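Long-range contacts in ileal bile acid-binding protein (Danio rerio, PDB 3ELZ), which binds bile acids, cholate among them, inside a small cytoplasmic beta-barrel and probably carries them and perhaps fatty acids through the cell: residues A[10-15]-A[37-42]; A[16-21]-A[125-130]. All coordinates share one frame; numbering follows the deposited sequence.

In the fold
The chain enters strand 8-16, passes through helices 18-24 and 29-35, and returns in strand 41-47. Contact 1 (10-15 with 37-42) closes this short loop, so the two-helix lid of the fatty-acid-binding fold leaves and rejoins the barrel at neighbouring strands. Contact 2 (16-21 with 125-130) closes a far longer one, bringing the last strand, 124-133, back to the end of the first strand and the start of the first helix. The two loops cross instead of nesting, because the segments alternate along the chain: 10-15, 16-21, 37-42, 125-130. Strand 8-16 is thus flanked by 41-47 and 124-133, and Leu40 meets Arg129 where the contacts touch.

Contact 1 (A[10-15]-A[37-42]); sequences WETESQ and DFKLVT
Trp10 and Thr42 form an antiparallel hydrogen-bonded pair: Trp10 N reaches Thr42 O at 2.7 Å, and Thr42 N answers to Trp10 O. Two residues on, Thr12 N donates to Leu40 O at 2.9 Å, in the plane of that carbonyl. Thr12 OG1, anti to its own carbonyl carbon (chi1 -58°), lies beside the backbone N and adds a weak bond to the same oxygen; a hydroxyl close to its own backbone suits this place, because it can share the carbonyl that the amide already uses. Leu40 O also receives the CA-H of Glu11, and Trp10 O that of Val41 at 3.2 Å.

Between these bonds sits the non-hydrogen-bonded pair Glu11 and Val41. The extended Glu11 chain lays CG 4.1 Å from Val41 CG2, the methylene serving the valine methyl, while the carboxylate makes a long, weak ion pair with Lys132. Lys39 sets CG 3.1 Å from Thr12 O, and a bend at chi2 keeps CD and CE running past the same carbonyl. Leu40 CB packs on Thr12 OG1 at 3.5 Å. The Trp10 indole meets Thr42 O at its edge, while NE1 is taken by Phe6 O.

Beyond the pair, Glu13 and Ser14 both face Thr130 in a classic beta bulge toward strand 124-133, Glu13 also bridging to Lys111, and Leu40 rests on Gln55 and Tyr57 of strand 50-57.

Contact 2 (A[16-21]-A[125-130]); sequences EGYEPF and AVLVRT. With CHD (cholic acid), chain E.
Glu16 and Val128 are an antiparallel hydrogen-bonded pair, Glu16 N to Val128 O and Val128 N to Glu16 O both spanning 2.9 Å, before the chain leaves the sheet for a helix. Gly17 stands at the N-cap with a positive phi of 80°; a side chain there would run into Val126 O, so glycine fits, and its CA-H instead approaches that oxygen. Its own carbonyl accepts the helical bond from Phe21 N.

Leu127 is the apolar centre. Its CB lies over one face of the Phe21 ring, 4.1 Å from the centroid in a CH-pi contact, while CD1 reaches Phe21 CD2 at 3.6 Å; the two side chains cross at about a right angle. With CG anti to the backbone N (chi1 -176°), Phe21 carries its ring from the helix to Leu127, with Ala125 O in plane at the ring edge. The small methyl of Ala125 lets the helix come close, its CB standing 3.7 Å from Phe21 CA. This is how the first lid helix of the fatty-acid-binding fold is seated on the last strand of the barrel, at the mouth of the ligand cavity. Replacing Phe21 by an alanine would probably leave Leu127 without its aromatic partner and open a gap between helix and strand.

Tyr18 lies alongside Leu127, pointing the same way; a tyrosine suits because its ring packs there while Tyr18 OH bonds weakly to Ile32 O and hydrogen-bonds, at 3.0 Å, O12 of the cholic acid, which lies at the ring edge. On the same hydroxyl-bearing face of the steroid, the guanidinium of Arg129 has O7 at its edge, where NH2 makes a weak bond of 3.3 Å, and O3 over one face, toward its rim. Leu127 CD1 touches the same ligand, 3.5 Å from O3.

Contact 1 (A[10-15]-A[37-42])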
loop_
_atom_site.group_PDB
_atom_site.type_symbol
_atom_site.label_atom_id
_atom_site.label_comp_id
_atom_site.label_asym_id
_atom_site.label_seq_id
_atom_site.Cartn_x
_atom_site.Cartn_y
_atom_site.Cartn_z
ATOM N N TRP A 10 -1.072 -2.366 12.227
ATOM C CA TRP A 10 0.327 -2.431 11.776
ATOM C C TRP A 10 0.960 -1.041 11.706
ATOM O O TRP A 10 0.268 -0.061 11.441
ATOM C CB TRP A 10 0.414 -3.090 10.404
ATOM C CG TRP A 10 -0.242 -4.431 10.320
ATOM C CD1 TRP A 10 -1.572 -4.684 10.112
ATOM C CD2 TRP A 10 0.400 -5.708 10.421
ATOM N NE1 TRP A 10 -1.797 -6.039 10.088
ATOM C CE2 TRP A 10 -0.604 -6.691 10.273
ATOM C CE3 TRP A 10 1.725 -6.117 10.633
ATOM C CZ2 TRP A 10 -0.323 -8.063 10.325
ATOM C CZ3 TRP A 10 2.005 -7.480 10.684
ATOM C CH2 TRP A 10 0.987 -8.434 10.529
ATOM N N GLU A 11 2.270 -0.961 11.933
ATOM C CA GLU A 11 2.978 0.325 11.923
ATOM C C GLU A 11 4.273 0.258 11.113
ATOM O O GLU A 11 5.058 -0.674 11.274
ATOM C CB GLU A 11 3.267 0.796 13.355
ATOM C CG GLU A 11 3.860 2.206 13.440
ATOM C CD GLU A 11 4.053 2.692 14.870
ATOM O OE1 GLU A 11 4.769 2.021 15.645
ATOM O OE2 GLU A 11 3.494 3.756 15.215
ATOM N N THR A 12 4.493 1.249 10.251
ATOM C CA THR A 12 5.688 1.279 9.403
ATOM C C THR A 12 6.963 1.243 10.259
ATOM O O THR A 12 7.075 1.965 11.256
ATOM C CB THR A 12 5.707 2.514 8.448
ATOM O OG1 THR A 12 4.540 2.502 7.618
ATOM C CG2 THR A 12 6.941 2.489 7.529
ATOM N N GLU A 13 7.903 0.380 9.881
ATOM C CA GLU A 13 9.215 0.365 10.516
ATOM C C GLU A 13 10.353 0.635 9.529
ATOM O O GLU A 13 11.392 1.160 9.924
ATOM C CB GLU A 13 9.449 -0.934 11.307
ATOM C CG GLU A 13 9.429 -2.216 10.473
ATOM C CD GLU A 13 10.041 -3.410 11.187
ATOM O OE1 GLU A 13 10.302 -3.331 12.400
ATOM O OE2 GLU A 13 10.267 -4.440 10.525
ATOM N N SER A 14 10.166 0.280 8.256
ATOM C CA SER A 14 11.163 0.589 7.220
ATOM C C SER A 14 10.555 0.854 5.842
ATOM O O SER A 14 9.487 0.343 5.511
ATOM C CB SER A 14 12.251 -0.498 7.138
ATOM O OG SER A 14 11.778 -1.692 6.537
ATOM N N GLN A 15 11.241 1.694 5.070
ATOM C CA GLN A 15 10.939 1.927 3.662
ATOM C C GLN A 15 12.238 1.860 2.866
ATOM O O GLN A 15 13.142 2.682 3.060
ATOM C CB GLN A 15 10.292 3.300 3.437
ATOM C CG GLN A 15 9.077 3.578 4.283
ATOM C CD GLN A 15 8.096 4.501 3.608
ATOM O OE1 GLN A 15 7.836 5.599 4.086
ATOM N NE2 GLN A 15 7.552 4.064 2.486
ATOM N N ASP A 37 10.750 9.855 7.119
ATOM C CA ASP A 37 10.599 9.322 8.475
ATOM C C ASP A 37 9.143 9.284 8.979
ATOM O O ASP A 37 8.903 9.056 10.168
ATOM C CB ASP A 37 11.520 10.064 9.458
ATOM C CG ASP A 37 11.390 11.578 9.366
ATOM O OD1 ASP A 37 10.848 12.086 8.354
ATOM O OD2 ASP A 37 11.835 12.265 10.310
ATOM N N PHE A 38 8.180 9.489 8.076
ATOM C CA PHE A 38 6.760 9.348 8.418
ATOM C C PHE A 38 6.388 7.874 8.620
ATOM O O PHE A 38 6.675 7.041 7.764
ATOM C CB PHE A 38 5.856 9.992 7.352
ATOM C CG PHE A 38 4.403 9.599 7.473
ATOM C CD1 PHE A 38 3.603 10.134 8.488
ATOM C CD2 PHE A 38 3.842 8.680 6.585
ATOM C CE1 PHE A 38 2.268 9.766 8.617
ATOM C CE2 PHE A 38 2.512 8.305 6.704
ATOM C CZ PHE A 38 1.719 8.855 7.728
ATOM N N LYS A 39 5.744 7.571 9.748
ATOM C CA LYS A 39 5.347 6.201 10.104
ATOM C C LYS A 39 3.832 5.974 10.017
ATOM O O LYS A 39 3.077 6.396 10.887
ATOM C CB LYS A 39 5.859 5.846 11.508
ATOM C CG LYS A 39 7.192 5.068 11.577
ATOM C CD LYS A 39 8.153 5.368 10.419
ATOM C CE LYS A 39 9.523 4.707 10.618
ATOM N NZ LYS A 39 10.384 5.500 11.545
ATOM N N LEU A 40 3.404 5.293 8.961
ATOM C CA LEU A 40 1.990 5.015 8.720
ATOM C C LEU A 40 1.449 3.893 9.613
ATOM O O LEU A 40 2.105 2.869 9.804
ATOM C CB LEU A 40 1.781 4.653 7.241
ATOM C CG LEU A 40 0.387 4.193 6.791
ATOM C CD1 LEU A 40 -0.611 5.346 6.756
ATOM C CD2 LEU A 40 0.472 3.522 5.439
ATOM N N VAL A 41 0.246 4.087 10.142
ATOM C CA VAL A 41 -0.475 3.019 10.843
ATOM C C VAL A 41 -1.572 2.473 9.923
ATOM O O VAL A 41 -2.389 3.235 9.404
ATOM C CB VAL A 41 -1.041 3.499 12.222
ATOM C CG1 VAL A 41 -1.939 2.444 12.865
ATOM C CG2 VAL A 41 0.100 3.860 13.166
ATOM N N THR A 42 -1.552 1.156 9.709
ATOM C CA THR A 42 -2.526 0.448 8.873
ATOM C C THR A 42 -3.404 -0.451 9.752
ATOM O O THR A 42 -2.888 -1.177 10.596
ATOM C CB THR A 42 -1.827 -0.457 7.820
ATOM O OG1 THR A 42 -0.867 0.301 7.073
ATOM C CG2 THR A 42 -2.848 -1.073 6.866
#

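Contact 2 (A[16-21]-A[125-130])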
loop_
_atom_site.group_PDB
_atom_site.type_symbol
_atom_site.label_atom_id
_atom_site.label_comp_id
_atom_site.label_asym_id
_atom_site.label_seq_id
_atom_site.Cartn_x
_atom_site.Cartn_y
_atom_site.Cartn_z
ATOM N N GLU A 16 12.329 0.872 1.983
ATOM C CA GLU A 16 13.476 0.718 1.104
ATOM C C GLU A 16 13.053 1.108 -0.302
ATOM O O GLU A 16 11.992 0.692 -0.759
ATOM C CB GLU A 16 13.981 -0.739 1.118
ATOM C CG GLU A 16 14.044 -1.413 2.502
ATOM C CD GLU A 16 15.117 -0.834 3.386
ATOM O OE1 GLU A 16 15.882 0.031 2.904
ATOM O OE2 GLU A 16 15.210 -1.241 4.567
ATOM N N GLY A 17 13.887 1.891 -0.985
ATOM C CA GLY A 17 13.595 2.360 -2.344
ATOM C C GLY A 17 12.649 3.556 -2.370
ATOM O O GLY A 17 12.078 3.884 -3.411
ATOM N N TYR A 18 12.490 4.204 -1.221
ATOM C CA TYR A 18 11.527 5.292 -1.039
ATOM C C TYR A 18 11.808 6.494 -1.958
ATOM O O TYR A 18 10.901 7.007 -2.615
ATOM C CB TYR A 18 11.487 5.717 0.442
ATOM C CG TYR A 18 10.636 6.947 0.728
ATOM C CD1 TYR A 18 9.244 6.854 0.822
ATOM C CD2 TYR A 18 11.224 8.193 0.893
ATOM C CE1 TYR A 18 8.457 7.981 1.078
ATOM C CE2 TYR A 18 10.456 9.319 1.153
ATOM C CZ TYR A 18 9.077 9.210 1.240
ATOM O OH TYR A 18 8.333 10.327 1.492
ATOM N N GLU A 19 13.070 6.913 -2.003
ATOM C CA GLU A 19 13.510 8.093 -2.751
ATOM C C GLU A 19 13.388 7.938 -4.278
ATOM O O GLU A 19 12.819 8.810 -4.935
ATOM C CB GLU A 19 14.960 8.449 -2.382
ATOM C CG GLU A 19 15.552 7.605 -1.249
ATOM C CD GLU A 19 15.557 8.315 0.068
ATOM O OE1 GLU A 19 15.758 9.542 0.061
ATOM O OE2 GLU A 19 15.375 7.655 1.114
ATOM N N PRO A 20 13.953 6.849 -4.853
ATOM C CA PRO A 20 13.783 6.593 -6.288
ATOM C C PRO A 20 12.334 6.402 -6.730
ATOM O O PRO A 20 11.963 6.851 -7.810
ATOM C CB PRO A 20 14.577 5.297 -6.505
ATOM C CG PRO A 20 15.564 5.266 -5.405
ATOM C CD PRO A 20 14.826 5.832 -4.237
ATOM N N PHE A 21 11.530 5.729 -5.912
ATOM C CA PHE A 21 10.114 5.523 -6.214
ATOM C C PHE A 21 9.369 6.861 -6.266
ATOM O O PHE A 21 8.614 7.116 -7.215
ATOM C CB PHE A 21 9.485 4.564 -5.197
ATOM C CG PHE A 21 8.050 4.206 -5.483
ATOM C CD1 PHE A 21 7.738 3.095 -6.256
ATOM C CD2 PHE A 21 7.003 4.967 -4.950
ATOM C CE1 PHE A 21 6.407 2.752 -6.510
ATOM C CE2 PHE A 21 5.671 4.634 -5.200
ATOM C CZ PHE A 21 5.374 3.523 -5.984
ATOM N N ALA A 125 10.812 1.743 -10.772
ATOM C CA ALA A 125 11.277 1.838 -9.391
ATOM C C ALA A 125 10.456 0.919 -8.475
ATOM O O ALA A 125 9.250 0.730 -8.677
ATOM C CB ALA A 125 11.198 3.277 -8.903
ATOM N N VAL A 126 11.117 0.357 -7.465
ATOM C CA VAL A 126 10.464 -0.524 -6.492
ATOM C C VAL A 126 10.610 0.063 -5.080
ATOM O O VAL A 126 11.704 0.441 -4.668
ATOM C CB VAL A 126 11.029 -1.982 -6.557
ATOM C CG1 VAL A 126 10.334 -2.904 -5.549
ATOM C CG2 VAL A 126 10.907 -2.558 -7.973
ATOM N N LEU A 127 9.491 0.159 -4.366
ATOM C CA LEU A 127 9.474 0.523 -2.957
ATOM C C LEU A 127 9.000 -0.692 -2.162
ATOM O O LEU A 127 7.989 -1.301 -2.511
ATOM C CB LEU A 127 8.519 1.710 -2.712
ATOM C CG LEU A 127 8.699 2.578 -1.450
ATOM C CD1 LEU A 127 8.060 3.944 -1.622
ATOM C CD2 LEU A 127 8.135 1.912 -0.203
ATOM N N VAL A 128 9.742 -1.044 -1.109
ATOM C CA VAL A 128 9.319 -2.076 -0.162
ATOM C C VAL A 128 9.092 -1.450 1.205
ATOM O O VAL A 128 10.024 -0.956 1.850
ATOM C CB VAL A 128 10.336 -3.253 -0.044
ATOM C CG1 VAL A 128 9.849 -4.291 0.982
ATOM C CG2 VAL A 128 10.557 -3.916 -1.378
ATOM N N ARG A 129 7.841 -1.472 1.642
ATOM C CA ARG A 129 7.460 -0.905 2.917
ATOM C C ARG A 129 7.163 -2.055 3.878
ATOM O O ARG A 129 6.372 -2.947 3.572
ATOM C CB ARG A 129 6.248 0.004 2.717
ATOM C CG ARG A 129 5.859 0.823 3.921
ATOM C CD ARG A 129 4.381 1.143 3.837
ATOM N NE ARG A 129 4.107 2.534 3.531
ATOM C CZ ARG A 129 2.961 2.979 3.028
ATOM N NH1 ARG A 129 1.970 2.137 2.747
ATOM N NH2 ARG A 129 2.810 4.280 2.809
ATOM N N THR A 130 7.838 -2.069 5.019
ATOM C CA THR A 130 7.629 -3.131 6.008
ATOM C C THR A 130 6.994 -2.563 7.280
ATOM O O THR A 130 7.418 -1.521 7.784
ATOM C CB THR A 130 8.938 -3.889 6.316
ATOM O OG1 THR A 130 9.604 -4.222 5.084
ATOM C CG2 THR A 130 8.659 -5.174 7.125
HETATM C C1 CHD E . 4.359 7.708 -2.215
HETATM C C2 CHD E . 5.026 6.510 -1.523
HETATM C C3 CHD E . 4.043 5.338 -1.439
HETATM O O3 CHD E . 4.669 4.256 -0.776
HETATM C C4 CHD E . 2.823 5.764 -0.617
HETATM C C5 CHD E . 2.119 6.977 -1.288
HETATM C C6 CHD E . 0.817 7.363 -0.505
HETATM C C7 CHD E . 1.111 8.111 0.814
HETATM O O7 CHD E . 1.583 7.202 1.847
HETATM C C8 CHD E . 2.070 9.313 0.587
HETATM C C9 CHD E . 3.366 8.916 -0.179
HETATM C C10 CHD E . 3.067 8.191 -1.533
HETATM C C11 CHD E . 4.374 10.090 -0.326
HETATM C C12 CHD E . 4.592 10.872 0.992
HETATM O O12 CHD E . 5.392 10.080 1.891
HETATM C C13 CHD E . 3.263 11.303 1.653
HETATM C C14 CHD E . 2.425 10.053 1.899
HETATM C C15 CHD E . 1.258 10.614 2.719
HETATM C C16 CHD E . 1.994 11.488 3.745
HETATM C C17 CHD E . 3.405 11.726 3.151
HETATM C C18 CHD E . 2.522 12.360 0.788
HETATM C C19 CHD E . 2.363 9.140 -2.512
HETATM C C20 CHD E . 3.899 13.167 3.444
HETATM C C21 CHD E . 5.208 13.537 2.715
HETATM C C22 CHD E . 4.069 13.361 4.954
HETATM C C23 CHD E . 3.701 14.779 5.369
HETATM O O25 CHD E . 3.449 16.097 7.327
HETATM C C24 CHD E . 3.925 15.033 6.863
HETATM O O26 CHD E . 4.560 14.166 7.507
#